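Local coordinates for protein DegT/DnrJ/EryC1/StrS aminotransferase (Brucella abortus 2308, PDB 4QGR) that binds pyridoxal 5'-phosphate and probably acts as an aminotransferase of the DegT/DnrJ/EryC1/StrS family, at residues R269-Y274 and L356-Y361. Numbering follows the deposited sequence.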
# COMPACT_ATOMS: atom_id res chain seq x y z
N ARG A 269 -6.44 31.88 -9.85
CA ARG A 269 -6.21 33.32 -9.61
C ARG A 269 -4.73 33.60 -9.29
O ARG A 269 -4.11 34.48 -9.86
CB ARG A 269 -7.12 33.84 -8.50
CG ARG A 269 -6.71 35.17 -7.91
CD ARG A 269 -7.66 35.57 -6.79
NE ARG A 269 -7.69 34.63 -5.66
CZ ARG A 269 -6.77 34.54 -4.72
NH1 ARG A 269 -5.65 35.25 -4.79
NH2 ARG A 269 -6.93 33.69 -3.74
N ILE A 270 -4.15 32.79 -8.42
CA ILE A 270 -2.77 32.93 -8.01
C ILE A 270 -1.78 32.69 -9.16
O ILE A 270 -0.84 33.47 -9.36
CB ILE A 270 -2.50 32.00 -6.79
CG1 ILE A 270 -3.30 32.54 -5.58
CG2 ILE A 270 -1.01 31.91 -6.49
CD1 ILE A 270 -3.53 31.51 -4.48
N ALA A 271 -2.02 31.62 -9.93
CA ALA A 271 -1.17 31.28 -11.07
C ALA A 271 -1.20 32.36 -12.11
O ALA A 271 -0.17 32.68 -12.67
CB ALA A 271 -1.58 29.97 -11.70
N ARG A 272 -2.38 32.91 -12.38
CA ARG A 272 -2.51 33.96 -13.40
C ARG A 272 -1.77 35.22 -12.97
O ARG A 272 -1.13 35.89 -13.77
CB ARG A 272 -3.98 34.26 -13.72
CG ARG A 272 -4.62 33.14 -14.55
CD ARG A 272 -6.09 33.38 -14.89
NE ARG A 272 -6.68 32.24 -15.60
CZ ARG A 272 -6.54 32.00 -16.92
NH1 ARG A 272 -5.82 32.80 -17.69
NH2 ARG A 272 -7.11 30.93 -17.47
N ARG A 273 -1.83 35.51 -11.68
CA ARG A 273 -1.11 36.67 -11.15
C ARG A 273 0.41 36.47 -11.27
O ARG A 273 1.13 37.41 -11.65
CB ARG A 273 -1.55 36.98 -9.72
CG ARG A 273 -1.10 38.35 -9.23
CD ARG A 273 -1.93 38.73 -8.01
NE ARG A 273 -1.60 40.08 -7.56
CZ ARG A 273 -0.72 40.40 -6.61
NH1 ARG A 273 -0.05 39.47 -5.94
NH2 ARG A 273 -0.53 41.68 -6.30
N TYR A 274 0.93 35.28 -10.96
CA TYR A 274 2.35 35.04 -11.22
C TYR A 274 2.67 35.19 -12.71
O TYR A 274 3.69 35.79 -13.08
CB TYR A 274 2.74 33.61 -10.86
CG TYR A 274 3.18 33.27 -9.45
CD1 TYR A 274 4.13 34.03 -8.74
CD2 TYR A 274 2.71 32.08 -8.86
CE1 TYR A 274 4.56 33.64 -7.48
CE2 TYR A 274 3.13 31.67 -7.62
CZ TYR A 274 4.08 32.45 -6.93
OH TYR A 274 4.52 32.01 -5.71
N LEU A 356 7.66 27.29 -7.54
CA LEU A 356 7.49 28.38 -6.55
C LEU A 356 6.36 28.04 -5.58
O LEU A 356 5.51 27.20 -5.89
CB LEU A 356 7.12 29.68 -7.28
CG LEU A 356 8.05 30.09 -8.42
CD1 LEU A 356 7.60 31.43 -9.00
CD2 LEU A 356 9.48 30.19 -7.87
N PRO A 357 6.30 28.69 -4.42
CA PRO A 357 5.19 28.46 -3.53
C PRO A 357 3.85 28.56 -4.25
O PRO A 357 3.62 29.48 -5.02
CB PRO A 357 5.34 29.55 -2.48
CG PRO A 357 6.84 29.80 -2.44
CD PRO A 357 7.25 29.69 -3.88
N MET A 358 3.00 27.58 -4.06
CA MET A 358 1.76 27.51 -4.80
C MET A 358 0.77 26.72 -3.98
O MET A 358 0.97 25.55 -3.75
CB MET A 358 1.95 26.83 -6.13
CG MET A 358 0.62 26.53 -6.85
SD MET A 358 -0.60 27.89 -7.03
CE MET A 358 0.33 28.85 -8.12
N HIS A 359 -0.24 27.41 -3.46
CA HIS A 359 -1.33 26.78 -2.71
C HIS A 359 -2.45 27.81 -2.60
O HIS A 359 -2.23 29.00 -2.89
CB HIS A 359 -0.85 26.30 -1.33
CG HIS A 359 -0.17 27.33 -0.50
ND1 HIS A 359 -0.86 28.20 0.32
CD2 HIS A 359 1.13 27.69 -0.40
CE1 HIS A 359 -0.01 28.98 0.94
NE2 HIS A 359 1.21 28.70 0.52
N PRO A 360 -3.65 27.39 -2.15
CA PRO A 360 -4.77 28.32 -2.16
C PRO A 360 -4.66 29.49 -1.21
O PRO A 360 -5.42 30.45 -1.37
CB PRO A 360 -5.98 27.41 -1.83
CG PRO A 360 -5.52 26.01 -2.15
CD PRO A 360 -4.07 26.03 -1.80
N TYR A 361 -3.77 29.39 -0.21
CA TYR A 361 -3.68 30.35 0.90
C TYR A 361 -2.53 31.34 0.83
O TYR A 361 -2.24 32.08 1.79
CB TYR A 361 -3.69 29.57 2.20
CG TYR A 361 -4.84 28.59 2.18
CD1 TYR A 361 -6.11 29.00 2.51
CD2 TYR A 361 -4.67 27.27 1.73
CE1 TYR A 361 -7.19 28.15 2.41
CE2 TYR A 361 -5.76 26.42 1.63
CZ TYR A 361 -7.01 26.86 2.00
OH TYR A 361 -8.14 26.08 1.90
O HOH W 1 -4.92 33.21 -1.52
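Y274 reaches from helix 247-278 to the loop that follows strand 353-356, and its hydroxyl hydrogen-bonds to the backbone of P357. Its CB leaves the helix toward the loop. CG lies anti to the carbonyl carbon (chi1 -88°), which carries the ring out to L356-M358. Along one edge, CD2 and then CE2 pass the methyl of M358, with Y274 CE2 4.0 Å from M358 CE. L356 CD1 sits over one ring face, offset toward the rim on the CE1 side, in a CH-pi contact; Y274 CE1 is 4.1 Å from L356 CD1. CZ lies near L356 CB. At the tip, Y274 OH donates to P357 O at 2.8 Å. The hydroxyl oxygen lies in the carbonyl plane, on a lone pair, at a C=O...O angle of 142°. This bond satisfies a buried carbonyl and fixes the ring's outer end against the loop.

M358 is bent at chi2 and chi3, which brings CE back toward the helix. There M358 CE meets I270 CG2 at 3.7 Å and also touches A271 CB, besides the edge of Y274. I270 CD1 reaches the backbone of the loop and lies 3.2 Å from H359 O. At the solvent-exposed end, beside R269, a water accepts from R269 NH2 at 3.0 Å and donates to P360 O at 2.8 Å.

Y298 of strand 298-301 stacks on the Y274 ring and also touches L356 and M358. I370 of helix 364-377 packs on Y274 too. The side chain of Q173, which binds pyridoxal phosphate, is about 10 Å from that of M358, so the contact lies near the cofactor site, not in it. The arrangement is loop-on-helix packing in the fold-type I (aspartate aminotransferase-like) architecture of this family, joining the long helix 247-278 to the link between strand 353-356 and helix 364-377.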